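Local structure of tRNA-splicing ligase RtcB (Thermus thermophilus, 2EPG) at residues Gly28-Arg31 against Val32-Phe36. The protein probably joins RNA ends as a GTP- and manganese-dependent RNA ligase of the RtcB family, acting in RNA splicing or repair. Residues are numbered along the deposited sequence; the frame is centred on the assembly and turned at random.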
loop_
_atom_site.group_PDB
_atom_site.type_symbol
_atom_site.label_atom_id
_atom_site.label_comp_id
_atom_site.label_asym_id
_atom_site.label_seq_id
_atom_site.Cartn_x
_atom_site.Cartn_y
_atom_site.Cartn_z
ATOM N N GLY A 28 -6.660 -8.114 30.272
ATOM C CA GLY A 28 -7.171 -6.786 30.555
ATOM C C GLY A 28 -8.357 -6.400 29.691
ATOM O O GLY A 28 -9.346 -7.130 29.628
ATOM N N LYS A 29 -8.253 -5.265 29.010
ATOM C CA LYS A 29 -9.348 -4.774 28.183
ATOM C C LYS A 29 -9.424 -5.428 26.794
ATOM O O LYS A 29 -10.377 -5.201 26.044
ATOM C CB LYS A 29 -9.227 -3.260 28.009
ATOM C CG LYS A 29 -8.729 -2.510 29.236
ATOM C CD LYS A 29 -9.787 -1.602 29.857
ATOM C CE LYS A 29 -10.834 -2.410 30.614
ATOM N NZ LYS A 29 -11.685 -1.531 31.482
HETATM N N MSE A 30 -8.423 -6.233 26.456
HETATM C CA MSE A 30 -8.389 -6.889 25.163
HETATM C C MSE A 30 -9.589 -7.795 24.978
HETATM O O MSE A 30 -9.930 -8.586 25.862
HETATM C CB MSE A 30 -7.097 -7.681 25.015
HETATM C CG MSE A 30 -5.880 -6.806 24.917
HETATM SE SE MSE A 30 -4.265 -7.833 25.003
HETATM C CE MSE A 30 -4.299 -8.589 23.205
ATOM N N ARG A 31 -10.237 -7.667 23.827
ATOM C CA ARG A 31 -11.407 -8.478 23.518
ATOM C C ARG A 31 -10.998 -9.779 22.838
ATOM O O ARG A 31 -11.729 -10.765 22.878
ATOM C CB ARG A 31 -12.363 -7.698 22.617
ATOM C CG ARG A 31 -12.954 -6.463 23.296
ATOM C CD ARG A 31 -13.751 -5.618 22.323
ATOM N NE ARG A 31 -14.283 -4.401 22.936
ATOM C CZ ARG A 31 -15.539 -4.262 23.359
ATOM N NH1 ARG A 31 -15.935 -3.121 23.899
ATOM N NH2 ARG A 31 -16.402 -5.264 23.236
ATOM N N VAL A 32 -9.818 -9.767 22.222
ATOM C CA VAL A 32 -9.295 -10.925 21.515
ATOM C C VAL A 32 -7.786 -10.957 21.688
ATOM O O VAL A 32 -7.193 -10.016 22.217
ATOM C CB VAL A 32 -9.582 -10.840 19.982
ATOM C CG1 VAL A 32 -11.081 -10.817 19.707
ATOM C CG2 VAL A 32 -8.949 -9.561 19.416
ATOM N N ASP A 33 -7.185 -12.056 21.248
ATOM C CA ASP A 33 -5.745 -12.214 21.268
ATOM C C ASP A 33 -5.184 -11.306 20.163
ATOM O O ASP A 33 -5.906 -10.883 19.255
ATOM C CB ASP A 33 -5.332 -13.645 20.876
ATOM C CG ASP A 33 -5.678 -14.691 21.923
ATOM O OD1 ASP A 33 -5.931 -14.332 23.090
ATOM O OD2 ASP A 33 -5.672 -15.896 21.563
ATOM N N ALA A 34 -3.891 -11.031 20.236
ATOM C CA ALA A 34 -3.210 -10.290 19.197
ATOM C C ALA A 34 -2.131 -11.271 18.716
ATOM O O ALA A 34 -1.672 -12.123 19.484
ATOM C CB ALA A 34 -2.564 -9.039 19.758
ATOM N N VAL A 35 -1.750 -11.183 17.450
ATOM C CA VAL A 35 -0.698 -12.039 16.928
ATOM C C VAL A 35 0.227 -11.179 16.087
ATOM O O VAL A 35 -0.242 -10.347 15.313
ATOM C CB VAL A 35 -1.277 -13.181 16.042
ATOM C CG1 VAL A 35 -0.171 -13.780 15.182
ATOM C CG2 VAL A 35 -1.920 -14.255 16.907
ATOM N N PHE A 36 1.536 -11.338 16.255
ATOM C CA PHE A 36 2.484 -10.571 15.449
ATOM C C PHE A 36 3.583 -11.465 14.888
ATOM O O PHE A 36 3.934 -12.488 15.479
ATOM C CB PHE A 36 3.098 -9.389 16.230
ATOM C CG PHE A 36 3.959 -9.786 17.401
ATOM C CD1 PHE A 36 3.391 -10.042 18.646
ATOM C CD2 PHE A 36 5.341 -9.874 17.263
ATOM C CE1 PHE A 36 4.186 -10.380 19.743
ATOM C CE2 PHE A 36 6.151 -10.214 18.351
ATOM C CZ PHE A 36 5.572 -10.467 19.598
#
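M30 and A34 meet four residues apart, where the loop before strand 34-37 leads into it. M30 is a selenomethionine. Its terminal CE lies 3.9 Å from A34 CB, methyl against methyl. The side chain is extended through chi2 and then bends at chi3 (75°), which turns CE back over the following backbone. CE thus also rests 3.4 Å from the carbonyl O of V32. M30 CB packs against the same oxygen of V32 at 3.6 Å, so the start and the end of the side chain both touch it. These are van der Waals contacts; no hydrogen bond joins the two segments. This is the buried, tightly packed part.

Toward solvent the two segments hold each other less. R31 is exposed, and V32 and D33 are partly so. The extended chain of R31 leads away from 32-36; its NE hydrogen-bonds to T62 O. The V32 side chain starts off away from 28-31.

The contact is plain packing, away from the predicted GMP and manganese sites. M30 and A34 both touch I24 of strand 21-24, and helix 52-60 covers them through M58 and L57 respectively. Strand 34-37 runs on between antiparallel 21-24 and parallel 70-73.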